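Side-chain contacts in methylornithine synthase PylB (Methanosarcina barkeri, PDB 3T7V), which catalyses the radical-based isomerisation of L-lysine to (3R)-3-methyl-D-ornithine in pyrrolysine biosynthesis, using a [4Fe-4S] cluster and S-adenosylmethionine: residues T175-Y178 with R179-V183; V183-F187 with D188-N192; H53-N57 with R58-N62; K325-V328 with R329-I333; R29-L32 with S33-S36. One frame throughout, in Å; residues are numbered along the deposited sequence.

Contact 1: residues T175-Y178 with R179-V183; sequences TELY and RKLRV. With SAM (S-adenosylmethionine), chain C; SF4 (iron/sulfur cluster), chain B.
Y178 lays one face of its ring against the aliphatic part of R182, one helical turn further on. CB of R182 stands 4.1 Å from the centroid of the Y178 ring, a CH-pi contact displaced toward the ring's rim, and CD of R182 comes to 3.9 Å from CE2 of Y178. With CG of Y178 anti to the backbone N (chi1 180°), the ring is put where CB of R182 passes over one face. On another side of the helix, L177 CG meets L181 CD1 at 3.7 Å, two leucines suited to a greasy flank. Y178 O accepts from both L181 N and R182 N, the latter at 2.9 Å. With an alanine in place of Y178 the aliphatic part of R182 would probably lose the ring it rests on, and F187 its edge-to-face partner, though the guanidinium keeps its own bonds. The other flank is looser and wet, for E176, R179 and K180 are exposed; one water accepts a hydrogen bond from R179 NH1 and donates one to E176 O. Beyond the ring R182 runs extended to the cofactor: NH2 donates to SAM O at 2.7 Å and weakly to O3', and it also forms a salt bridge with E171. Since SAM O and N together chelate an iron of the cluster, the guanidinium is likely to steady the carboxylate and offset its negative charge.

Contact 2: residues V183-F187 with D188-N192; sequences VGQSF and DGRVN. With SAM (S-adenosylmethionine), chain C.
The start of helix 187-200 is capped by S186, whose OG accepts the backbone N-H of G189 at 2.8 Å. A serine suits this N-cap because its short side chain, with OG anti to the backbone N (chi1 177°), reaches forward to an amide of the first turn. G189 fits equally well, since a CB there would collide with that of S186. Next along, D188 brings OD1 to the edge of the F187 ring, 3.5 Å from CD2 of F187, and V191 CG2 makes an apolar contact 4.3 Å from F187 CE2.

R190, one turn into the helix, sends its guanidinium to the cofactor. NH2 donates to SAM OXT at 2.9 Å and 164°, a nearly straight bond made at the edge of the group, in its plane. NH1 reaches Q185 through a water that it donates to and that donates to Q185 OE1, an oxygen also bonded by R182. Y169 O accepts a hydrogen bond from NE. A leucine in place of R190 would probably leave SAM OXT without this donor and the bridging water without the N-H it accepts from. Such a capped helix, delivering an arginine to the SAM carboxylate, belongs to the cofactor site of this radical SAM barrel.

Contact 3: residues H53-N57 with R58-N62; sequences HYFGN and RVFLN
F55 sets the CD1-CE1 side of its ring against F60, each of these two carbons lying 4.1 Å from CE2 of F60. The two side chains cross at about a right angle, in plain apolar packing. F60 reaches back because CG is anti to its carbonyl carbon (chi1 -60°), and it also makes edge-to-face contacts with F344 and H109.

Between the two phenylalanines the chain reverses in a type II' beta turn from F55 to R58, closed by R58 N donating to F55 O at 3.2 Å and 157°. G56 suits the second position of the turn, since its phi of 55° is one that glycine adopts easily.

N57 and R58 follow on the turn itself. CD of R58 passes 3.4 Å from OD1 of N57; the arginine chain is bent at chi2 and chi3, which folds it back over the turn. The polar ends have their partners elsewhere: N57 ND2 donates to G335 O, and R58 NH2 to P338 O, tying the turn to the region around strand 337-338. A helix ended by glycine and a tight turn here feeds strand 58-68, a parallel strand of the TIM-barrel-like radical SAM fold.

Contact 4: residues K325-V328 with R329-I333; sequences KSVV and RRLEI
V327 and L331 lie side by side and point the same way, their nearest methyls, CG1 of V327 and CD1 of L331, 4.2 Å apart. Under them the carbonyl oxygen of V327 takes the N-H of L331 at 2.9 Å and 162°, with the donor in the carbonyl plane. L331 CG also rests on V327 O at 3.2 Å, for chi1 of -65° puts it beside the backbone N. The remaining i to i+4 acceptors are met in the same way: K325 O by R329 N, S326 O by R330 N at 3.1 Å, and V328 O by E332 N at 3.0 Å. These three donors stand tilted out of their carbonyl planes.

S326 and R330 find their side-chain partners outside. S326 OG is hydrogen-bonded to D321 OD1, while S326 N donates to D323 OD1; R330, its chain bent at chi2 and chi3, forms a salt bridge from NH1 to D284 on helix 278-291. Arginine fits there because its length lets it span to the neighbouring helix, whereas branched and apolar V327, V328 and L331 suit the inward side. K325, R329 and E332 are exposed. Helix 324-334 thus packs V327 and V328 onto L61 of strand 58-68, while S326, R330 and L331 lean on helix 278-291.

Contact 5: residues R29-L32 with S33-S36; sequences RTLL and SLES
S33 OG lies close to two carbonyl oxygens of the preceding turn, 2.9 Å from R29 O and 3.2 Å from T30 O; it has one proton, and which oxygen receives it is not settled. OG sits between the backbone N and the carbonyl carbon (chi1 59°), the rotamer that folds it back onto the helix. The backbone N-H of S33 donates to T30 O at 3.1 Å, from well above the carbonyl plane, and only weakly to R29 O. Serine is apt here, since its short hydroxyl can offer its proton to carbonyls at the last turn of helix 25-32. One residue on, L34 N donates to L31 O at 3.3 Å and 163°, again from above that carbonyl's plane.

L31 and L34 form an apolar pair, lying side by side and pointing alike, CD2 of L31 being 4.1 Å from CD1 of L34. Both leucines also touch L43 on helix 37-55, and L31 reaches helix 258-268. K260 NZ bonds to L32 O and L34 O, while R29 NH2 pairs with E217.

The chemistry therefore divides by side: serine and backbone donors serve the carbonyls at the helix end, a lysine takes later ones, and the leucines pack against neighbouring helices.

Along the chain the order is contact 5, contact 3, contact 1, contact 2, contact 4. Contacts 1 and 2 adjoin, sharing V183, with centres 10 Å apart; Y178 OH is 2.8 Å from S186 O in a probable but weak hydrogen bond, and R182 and R190 converge on the carboxylate of one SAM. Contacts 3 and 4 form a second pair, 14 Å between centres, where V59 of strand 58-68 touches L331 of helix 324-334. The pairs are 32 to 38 Å apart between centres. Contact 5 stands off, 25 Å from contact 1 between centres, just ahead of helix 37-55, which leads into contact 3. The SAM-binding pair thus lies on one side of the chain's centre and the strand-helix pair on the other.

Contact 1: residues T175-Y178 with R179-V183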
# COMPACT_ATOMS: atom_id res chain seq x y z
N THR A 175 -18.55 -5.24 7.27
CA THR A 175 -18.71 -4.44 8.47
C THR A 175 -18.49 -5.20 9.78
O THR A 175 -17.82 -4.63 10.73
CB THR A 175 -20.04 -3.66 8.41
OG1 THR A 175 -21.08 -4.57 8.02
CG2 THR A 175 -19.90 -2.67 7.29
N GLU A 176 -18.84 -6.49 9.72
CA GLU A 176 -18.68 -7.39 10.88
C GLU A 176 -17.18 -7.54 11.19
O GLU A 176 -16.74 -7.64 12.34
CB GLU A 176 -19.27 -8.78 10.57
CG GLU A 176 -20.65 -8.83 9.92
CD GLU A 176 -21.76 -8.59 10.92
OE1 GLU A 176 -22.64 -9.47 11.06
OE2 GLU A 176 -21.75 -7.51 11.55
N LEU A 177 -16.35 -7.58 10.14
CA LEU A 177 -14.94 -7.69 10.39
C LEU A 177 -14.26 -6.35 10.68
O LEU A 177 -13.36 -6.28 11.53
CB LEU A 177 -14.33 -8.38 9.18
CG LEU A 177 -12.85 -8.63 9.20
CD1 LEU A 177 -12.36 -9.48 10.42
CD2 LEU A 177 -12.37 -9.25 7.87
N TYR A 178 -14.66 -5.31 9.97
CA TYR A 178 -14.00 -4.00 10.14
C TYR A 178 -14.05 -3.59 11.63
O TYR A 178 -13.00 -3.13 12.15
CB TYR A 178 -14.75 -2.98 9.29
CG TYR A 178 -14.14 -1.58 9.40
CD1 TYR A 178 -14.61 -0.69 10.36
CD2 TYR A 178 -13.16 -1.17 8.51
CE1 TYR A 178 -14.11 0.63 10.45
CE2 TYR A 178 -12.65 0.11 8.55
CZ TYR A 178 -13.11 0.99 9.57
OH TYR A 178 -12.63 2.34 9.51
N ARG A 179 -15.19 -3.73 12.30
CA ARG A 179 -15.22 -3.26 13.68
C ARG A 179 -14.30 -4.05 14.64
O ARG A 179 -13.97 -3.51 15.71
CB ARG A 179 -16.68 -3.41 14.21
CG ARG A 179 -17.18 -4.84 14.22
CD ARG A 179 -18.73 -4.86 14.41
NE ARG A 179 -19.10 -4.29 15.72
CZ ARG A 179 -19.08 -4.99 16.87
NH1 ARG A 179 -18.64 -6.26 16.89
NH2 ARG A 179 -19.48 -4.44 18.04
N LYS A 180 -13.87 -5.28 14.26
CA LYS A 180 -12.91 -6.04 15.07
C LYS A 180 -11.48 -5.68 14.80
O LYS A 180 -10.59 -6.04 15.59
CB LYS A 180 -13.02 -7.59 14.74
CG LYS A 180 -14.42 -8.15 14.95
CD LYS A 180 -14.43 -9.71 14.65
CE LYS A 180 -15.77 -10.34 14.55
NZ LYS A 180 -15.23 -11.73 14.53
N LEU A 181 -11.25 -5.03 13.65
CA LEU A 181 -9.91 -4.66 13.18
C LEU A 181 -9.58 -3.21 13.51
O LEU A 181 -8.71 -2.93 14.34
CB LEU A 181 -9.77 -4.91 11.65
CG LEU A 181 -9.92 -6.39 11.23
CD1 LEU A 181 -9.80 -6.51 9.70
CD2 LEU A 181 -8.97 -7.30 12.02
N ARG A 182 -10.28 -2.29 12.88
CA ARG A 182 -10.08 -0.84 13.13
C ARG A 182 -10.97 -0.42 14.28
O ARG A 182 -11.97 0.32 14.11
CB ARG A 182 -10.31 0.01 11.87
CG ARG A 182 -9.04 -0.13 10.97
CD ARG A 182 -9.03 0.93 9.86
NE ARG A 182 -7.73 0.94 9.18
CZ ARG A 182 -6.64 1.53 9.69
NH1 ARG A 182 -6.73 2.38 10.70
NH2 ARG A 182 -5.48 1.42 9.09
N VAL A 183 -10.58 -0.88 15.46
CA VAL A 183 -11.44 -0.74 16.67
C VAL A 183 -11.70 0.72 16.96
O VAL A 183 -10.77 1.55 17.08
CB VAL A 183 -10.73 -1.41 17.87
CG1 VAL A 183 -11.58 -1.19 19.10
CG2 VAL A 183 -10.57 -2.89 17.56
N SAM C . -1.85 5.03 10.73
CA SAM C . -2.31 5.25 9.44
C SAM C . -3.40 4.36 9.01
O SAM C . -3.78 3.44 9.76
OXT SAM C . -4.00 4.66 7.92
CB SAM C . -1.45 4.77 8.49
CG SAM C . -0.74 3.49 8.63
SD SAM C . -1.00 2.37 7.19
CE SAM C . 0.64 2.27 6.54
C5' SAM C . -1.15 0.80 8.00
C4' SAM C . -1.84 -0.09 7.27
O4' SAM C . -0.58 -1.01 7.31
C3' SAM C . -2.97 -0.57 7.78
O3' SAM C . -3.78 0.14 6.83
C2' SAM C . -2.72 -1.97 7.20
O2' SAM C . -3.35 -2.18 5.89
C1' SAM C . -1.21 -2.28 7.14
N9 SAM C . -0.81 -3.08 8.35
C8 SAM C . -0.73 -2.71 9.66
N7 SAM C . -0.38 -3.76 10.39
C5 SAM C . -0.22 -4.82 9.53
C6 SAM C . 0.06 -6.18 9.75
N6 SAM C . 0.28 -6.69 10.96
N1 SAM C . 0.18 -6.98 8.68
C2 SAM C . -0.04 -6.52 7.41
N3 SAM C . -0.43 -5.24 7.18
C4 SAM C . -0.49 -4.40 8.26
FE1 SF4 B . -2.47 3.07 11.47
FE2 SF4 B . -2.33 3.31 14.24
FE3 SF4 B . -1.49 1.03 13.16
FE4 SF4 B . -4.07 1.56 13.21
S1 SF4 B . -2.77 1.28 15.04
S2 SF4 B . -2.90 0.79 11.42
S3 SF4 B . -4.17 3.79 12.92
S4 SF4 B . -0.53 3.03 12.87
O HOH W 1 -18.23 -8.13 14.64

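Contact 2: residues V183-F187 with D188-N192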
# COMPACT_ATOMS: atom_id res chain seq x y z
N VAL A 183 -10.58 -0.88 15.46
CA VAL A 183 -11.44 -0.74 16.67
C VAL A 183 -11.70 0.72 16.96
O VAL A 183 -10.77 1.55 17.08
CB VAL A 183 -10.73 -1.41 17.87
CG1 VAL A 183 -11.58 -1.19 19.10
CG2 VAL A 183 -10.57 -2.89 17.56
N GLY A 184 -12.98 1.04 17.10
CA GLY A 184 -13.38 2.40 17.52
C GLY A 184 -13.38 3.44 16.40
O GLY A 184 -13.65 4.63 16.63
N GLN A 185 -13.04 3.00 15.16
CA GLN A 185 -12.98 3.93 14.06
C GLN A 185 -14.24 3.83 13.21
O GLN A 185 -14.76 2.72 13.05
CB GLN A 185 -11.74 3.59 13.18
CG GLN A 185 -10.51 3.93 13.99
CD GLN A 185 -9.33 3.21 13.41
OE1 GLN A 185 -9.07 3.33 12.21
NE2 GLN A 185 -8.66 2.39 14.25
N SER A 186 -14.73 4.98 12.72
CA SER A 186 -15.88 5.00 11.83
C SER A 186 -15.53 4.23 10.53
O SER A 186 -14.45 4.43 9.94
CB SER A 186 -16.06 6.56 11.47
OG SER A 186 -17.08 6.64 10.58
N PHE A 187 -16.50 3.50 10.02
CA PHE A 187 -16.34 2.89 8.73
C PHE A 187 -16.49 4.00 7.66
O PHE A 187 -15.61 4.15 6.75
CB PHE A 187 -17.42 1.84 8.56
CG PHE A 187 -17.27 1.06 7.27
CD1 PHE A 187 -16.57 -0.15 7.28
CD2 PHE A 187 -17.83 1.54 6.08
CE1 PHE A 187 -16.40 -0.89 6.09
CE2 PHE A 187 -17.72 0.79 4.90
CZ PHE A 187 -16.99 -0.42 4.90
N ASP A 188 -17.54 4.80 7.73
CA ASP A 188 -17.78 5.79 6.68
C ASP A 188 -16.78 6.94 6.78
O ASP A 188 -16.55 7.64 5.78
CB ASP A 188 -19.22 6.30 6.77
CG ASP A 188 -20.23 5.27 6.28
OD1 ASP A 188 -19.85 4.31 5.56
OD2 ASP A 188 -21.44 5.45 6.61
N GLY A 189 -16.18 7.15 7.95
CA GLY A 189 -15.22 8.27 8.10
C GLY A 189 -14.11 8.12 7.05
O GLY A 189 -13.63 9.10 6.49
N ARG A 190 -13.58 6.88 6.91
CA ARG A 190 -12.44 6.69 5.99
C ARG A 190 -12.92 6.83 4.55
O ARG A 190 -12.19 7.37 3.71
CB ARG A 190 -11.68 5.34 6.16
CG ARG A 190 -11.02 5.25 7.54
CD ARG A 190 -10.39 3.92 7.85
NE ARG A 190 -9.08 3.74 7.24
CZ ARG A 190 -7.92 4.19 7.76
NH1 ARG A 190 -7.91 5.02 8.85
NH2 ARG A 190 -6.73 3.84 7.21
N VAL A 191 -14.10 6.27 4.25
CA VAL A 191 -14.68 6.42 2.93
C VAL A 191 -14.85 7.90 2.59
O VAL A 191 -14.45 8.35 1.44
CB VAL A 191 -16.03 5.72 2.91
CG1 VAL A 191 -16.73 6.01 1.59
CG2 VAL A 191 -15.86 4.18 3.07
N ASN A 192 -15.38 8.69 3.52
CA ASN A 192 -15.65 10.08 3.27
C ASN A 192 -14.38 10.91 3.11
O ASN A 192 -14.34 11.90 2.33
CB ASN A 192 -16.56 10.63 4.42
CG ASN A 192 -17.98 10.11 4.31
OD1 ASN A 192 -18.39 9.61 3.30
ND2 ASN A 192 -18.69 10.15 5.41
N SAM C . -1.85 5.03 10.73
CA SAM C . -2.31 5.25 9.44
C SAM C . -3.40 4.36 9.01
O SAM C . -3.78 3.44 9.76
OXT SAM C . -4.00 4.66 7.92
CB SAM C . -1.45 4.77 8.49
CG SAM C . -0.74 3.49 8.63
SD SAM C . -1.00 2.37 7.19
CE SAM C . 0.64 2.27 6.54
C5' SAM C . -1.15 0.80 8.00
C4' SAM C . -1.84 -0.09 7.27
O4' SAM C . -0.58 -1.01 7.31
C3' SAM C . -2.97 -0.57 7.78
O3' SAM C . -3.78 0.14 6.83
C2' SAM C . -2.72 -1.97 7.20
O2' SAM C . -3.35 -2.18 5.89
C1' SAM C . -1.21 -2.28 7.14
N9 SAM C . -0.81 -3.08 8.35
C8 SAM C . -0.73 -2.71 9.66
N7 SAM C . -0.38 -3.76 10.39
C5 SAM C . -0.22 -4.82 9.53
C6 SAM C . 0.06 -6.18 9.75
N6 SAM C . 0.28 -6.69 10.96
N1 SAM C . 0.18 -6.98 8.68
C2 SAM C . -0.04 -6.52 7.41
N3 SAM C . -0.43 -5.24 7.18
C4 SAM C . -0.49 -4.40 8.26
O HOH W 2 -9.90 5.63 10.83

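Contact 3: residues H53-N57 with R58-N62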
# COMPACT_ATOMS: atom_id res chain seq x y z
N HIS A 53 0.05 -5.22 -21.09
CA HIS A 53 -0.65 -4.46 -22.10
C HIS A 53 -0.64 -3.00 -21.79
O HIS A 53 -0.38 -2.17 -22.67
CB HIS A 53 -2.06 -4.97 -22.25
CG HIS A 53 -2.84 -4.23 -23.32
ND1 HIS A 53 -2.75 -4.55 -24.66
CD2 HIS A 53 -3.70 -3.16 -23.24
CE1 HIS A 53 -3.54 -3.72 -25.36
NE2 HIS A 53 -4.12 -2.88 -24.52
N TYR A 54 -0.94 -2.65 -20.51
CA TYR A 54 -1.04 -1.23 -20.13
C TYR A 54 0.25 -0.62 -19.61
O TYR A 54 0.39 0.62 -19.66
CB TYR A 54 -2.14 -1.05 -19.09
CG TYR A 54 -3.50 -1.26 -19.69
CD1 TYR A 54 -3.99 -0.36 -20.61
CD2 TYR A 54 -4.25 -2.35 -19.34
CE1 TYR A 54 -5.25 -0.57 -21.15
CE2 TYR A 54 -5.51 -2.58 -19.92
CZ TYR A 54 -5.97 -1.68 -20.83
OH TYR A 54 -7.20 -1.86 -21.42
N PHE A 55 1.18 -1.46 -19.13
CA PHE A 55 2.39 -0.93 -18.48
C PHE A 55 3.69 -1.45 -19.03
O PHE A 55 4.79 -1.02 -18.60
CB PHE A 55 2.34 -1.16 -16.94
CG PHE A 55 1.19 -0.48 -16.31
CD1 PHE A 55 1.26 0.91 -16.01
CD2 PHE A 55 -0.02 -1.16 -16.09
CE1 PHE A 55 0.15 1.58 -15.43
CE2 PHE A 55 -1.10 -0.46 -15.55
CZ PHE A 55 -1.05 0.87 -15.18
N GLY A 56 3.59 -2.36 -19.99
CA GLY A 56 4.79 -3.06 -20.44
C GLY A 56 5.54 -3.73 -19.31
O GLY A 56 4.94 -4.23 -18.37
N ASN A 57 6.87 -3.70 -19.42
CA ASN A 57 7.78 -4.21 -18.41
C ASN A 57 8.29 -3.10 -17.51
O ASN A 57 9.31 -3.32 -16.86
CB ASN A 57 8.98 -4.95 -19.02
CG ASN A 57 9.97 -4.02 -19.70
OD1 ASN A 57 9.62 -2.95 -20.22
ND2 ASN A 57 11.26 -4.42 -19.66
N ARG A 58 7.58 -1.98 -17.43
CA ARG A 58 8.03 -0.82 -16.68
C ARG A 58 7.37 -0.78 -15.30
O ARG A 58 6.19 -1.02 -15.17
CB ARG A 58 7.80 0.49 -17.45
CG ARG A 58 8.39 0.54 -18.87
CD ARG A 58 9.87 0.24 -18.94
NE ARG A 58 10.68 1.40 -18.56
CZ ARG A 58 11.06 2.43 -19.35
NH1 ARG A 58 10.72 2.50 -20.66
NH2 ARG A 58 11.79 3.41 -18.79
N VAL A 59 8.15 -0.48 -14.27
CA VAL A 59 7.65 -0.59 -12.91
C VAL A 59 7.90 0.76 -12.23
O VAL A 59 8.92 1.44 -12.44
CB VAL A 59 8.50 -1.71 -12.17
CG1 VAL A 59 8.13 -1.77 -10.68
CG2 VAL A 59 8.30 -3.05 -12.85
N PHE A 60 6.98 1.14 -11.33
CA PHE A 60 7.11 2.37 -10.54
C PHE A 60 7.72 2.01 -9.18
O PHE A 60 7.59 0.86 -8.73
CB PHE A 60 5.73 3.04 -10.37
CG PHE A 60 5.08 3.42 -11.66
CD1 PHE A 60 5.69 4.34 -12.48
CD2 PHE A 60 3.88 2.83 -12.04
CE1 PHE A 60 5.09 4.67 -13.73
CE2 PHE A 60 3.23 3.22 -13.24
CZ PHE A 60 3.87 4.12 -14.05
N LEU A 61 8.39 2.97 -8.55
CA LEU A 61 9.17 2.75 -7.31
C LEU A 61 8.77 3.79 -6.26
O LEU A 61 8.85 5.00 -6.52
CB LEU A 61 10.65 2.85 -7.56
CG LEU A 61 11.17 1.93 -8.64
CD1 LEU A 61 12.63 2.27 -9.02
CD2 LEU A 61 11.05 0.48 -8.18
N ASN A 62 8.32 3.35 -5.07
CA ASN A 62 7.81 4.29 -4.01
C ASN A 62 8.66 4.09 -2.78
O ASN A 62 8.78 2.94 -2.25
CB ASN A 62 6.35 3.88 -3.72
CG ASN A 62 5.56 4.90 -2.89
OD1 ASN A 62 5.96 6.02 -2.71
ND2 ASN A 62 4.35 4.48 -2.49

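Contact 4: residues K325-V328 with R329-I333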
# COMPACT_ATOMS: atom_id res chain seq x y z
N LYS A 325 18.58 0.24 -4.91
CA LYS A 325 19.56 -0.35 -5.82
C LYS A 325 19.34 -1.91 -5.87
O LYS A 325 19.45 -2.53 -6.97
CB LYS A 325 20.97 0.05 -5.39
CG LYS A 325 21.30 1.52 -5.59
CD LYS A 325 22.78 1.66 -5.13
CE LYS A 325 23.21 3.04 -4.65
NZ LYS A 325 23.63 3.91 -5.78
N SER A 326 18.98 -2.55 -4.73
CA SER A 326 18.74 -4.01 -4.75
C SER A 326 17.46 -4.31 -5.48
O SER A 326 17.36 -5.33 -6.16
CB SER A 326 18.66 -4.65 -3.38
OG SER A 326 19.78 -4.30 -2.66
N VAL A 327 16.43 -3.48 -5.27
CA VAL A 327 15.21 -3.63 -6.05
C VAL A 327 15.44 -3.53 -7.56
O VAL A 327 14.98 -4.42 -8.31
CB VAL A 327 14.14 -2.57 -5.64
CG1 VAL A 327 12.94 -2.52 -6.62
CG2 VAL A 327 13.59 -2.84 -4.24
N VAL A 328 16.20 -2.52 -8.01
CA VAL A 328 16.37 -2.34 -9.45
C VAL A 328 17.20 -3.49 -10.02
O VAL A 328 16.94 -3.93 -11.15
CB VAL A 328 16.98 -0.95 -9.73
CG1 VAL A 328 17.39 -0.86 -11.21
CG2 VAL A 328 16.00 0.16 -9.40
N ARG A 329 18.19 -3.96 -9.26
CA ARG A 329 19.02 -5.13 -9.70
C ARG A 329 18.09 -6.31 -9.93
O ARG A 329 18.24 -7.04 -10.93
CB ARG A 329 20.05 -5.48 -8.61
CG ARG A 329 20.81 -6.79 -8.84
CD ARG A 329 21.93 -7.05 -7.81
NE ARG A 329 22.55 -8.36 -8.03
CZ ARG A 329 23.52 -8.90 -7.28
NH1 ARG A 329 24.01 -10.10 -7.59
NH2 ARG A 329 24.00 -8.26 -6.21
N ARG A 330 17.17 -6.57 -8.96
CA ARG A 330 16.30 -7.72 -9.11
C ARG A 330 15.33 -7.50 -10.30
O ARG A 330 15.02 -8.46 -11.03
CB ARG A 330 15.54 -8.03 -7.80
CG ARG A 330 14.71 -9.30 -7.85
CD ARG A 330 15.56 -10.57 -7.89
NE ARG A 330 16.44 -10.54 -6.72
CZ ARG A 330 16.20 -11.19 -5.57
NH1 ARG A 330 15.10 -11.93 -5.43
NH2 ARG A 330 17.06 -11.08 -4.55
N LEU A 331 14.80 -6.29 -10.48
CA LEU A 331 13.91 -6.06 -11.67
C LEU A 331 14.69 -6.40 -12.96
O LEU A 331 14.08 -6.95 -13.89
CB LEU A 331 13.52 -4.57 -11.77
CG LEU A 331 12.68 -4.18 -10.54
CD1 LEU A 331 12.39 -2.70 -10.73
CD2 LEU A 331 11.34 -4.90 -10.54
N GLU A 332 15.96 -5.99 -13.04
CA GLU A 332 16.76 -6.27 -14.26
C GLU A 332 16.82 -7.79 -14.55
O GLU A 332 16.59 -8.26 -15.72
CB GLU A 332 18.14 -5.66 -14.13
CG GLU A 332 18.89 -5.77 -15.48
CD GLU A 332 20.36 -5.33 -15.43
OE1 GLU A 332 21.12 -5.82 -14.55
OE2 GLU A 332 20.76 -4.52 -16.31
N ILE A 333 17.09 -8.57 -13.50
CA ILE A 333 17.07 -10.05 -13.59
C ILE A 333 15.73 -10.59 -14.11
O ILE A 333 15.66 -11.53 -14.92
CB ILE A 333 17.39 -10.63 -12.20
CG1 ILE A 333 18.90 -10.49 -11.94
CG2 ILE A 333 16.91 -12.06 -12.06
CD1 ILE A 333 19.31 -10.63 -10.49

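Contact 5: residues R29-L32 with S33-S36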
# COMPACT_ATOMS: atom_id res chain seq x y z
N ARG A 29 -15.57 -15.87 -7.35
CA ARG A 29 -15.56 -17.08 -6.56
C ARG A 29 -14.64 -18.13 -7.11
O ARG A 29 -14.08 -18.90 -6.33
CB ARG A 29 -16.98 -17.68 -6.39
CG ARG A 29 -17.85 -16.85 -5.49
CD ARG A 29 -19.27 -17.44 -5.48
NE ARG A 29 -20.14 -16.64 -4.60
CZ ARG A 29 -20.25 -16.85 -3.30
NH1 ARG A 29 -19.53 -17.81 -2.68
NH2 ARG A 29 -21.13 -16.16 -2.58
N THR A 30 -14.67 -18.31 -8.45
CA THR A 30 -13.86 -19.32 -9.09
C THR A 30 -12.38 -19.00 -8.92
O THR A 30 -11.60 -19.86 -8.48
CB THR A 30 -14.24 -19.38 -10.52
OG1 THR A 30 -15.63 -19.68 -10.63
CG2 THR A 30 -13.36 -20.45 -11.29
N LEU A 31 -12.01 -17.76 -9.24
CA LEU A 31 -10.58 -17.35 -9.16
C LEU A 31 -10.05 -17.42 -7.74
O LEU A 31 -8.91 -17.92 -7.47
CB LEU A 31 -10.37 -15.95 -9.80
CG LEU A 31 -10.69 -15.93 -11.31
CD1 LEU A 31 -10.46 -14.52 -11.82
CD2 LEU A 31 -9.83 -16.87 -12.15
N LEU A 32 -10.89 -16.98 -6.80
CA LEU A 32 -10.49 -16.98 -5.41
C LEU A 32 -10.41 -18.38 -4.80
O LEU A 32 -9.83 -18.57 -3.74
CB LEU A 32 -11.34 -16.02 -4.58
CG LEU A 32 -11.14 -14.52 -4.93
CD1 LEU A 32 -12.27 -13.70 -4.26
CD2 LEU A 32 -9.73 -13.99 -4.50
N SER A 33 -11.03 -19.39 -5.43
CA SER A 33 -10.97 -20.73 -4.81
C SER A 33 -9.87 -21.58 -5.51
O SER A 33 -9.76 -22.75 -5.21
CB SER A 33 -12.34 -21.39 -4.75
OG SER A 33 -12.81 -21.47 -6.04
N LEU A 34 -9.07 -21.00 -6.41
CA LEU A 34 -8.07 -21.77 -7.13
C LEU A 34 -7.01 -22.26 -6.14
O LEU A 34 -6.59 -21.51 -5.26
CB LEU A 34 -7.39 -20.98 -8.28
CG LEU A 34 -8.22 -20.54 -9.46
CD1 LEU A 34 -7.40 -19.56 -10.28
CD2 LEU A 34 -8.51 -21.74 -10.33
N GLU A 35 -6.62 -23.52 -6.26
CA GLU A 35 -5.72 -24.13 -5.29
C GLU A 35 -4.53 -24.80 -6.00
O GLU A 35 -3.42 -24.84 -5.44
CB GLU A 35 -6.53 -25.15 -4.45
CG GLU A 35 -5.70 -26.04 -3.52
CD GLU A 35 -6.57 -26.93 -2.65
OE1 GLU A 35 -6.93 -26.47 -1.54
OE2 GLU A 35 -6.90 -28.06 -3.08
N SER A 36 -4.76 -25.29 -7.22
CA SER A 36 -3.71 -26.08 -7.93
C SER A 36 -2.61 -25.22 -8.50
O SER A 36 -2.85 -24.07 -8.88
CB SER A 36 -4.31 -26.94 -9.05
OG SER A 36 -4.73 -26.15 -10.14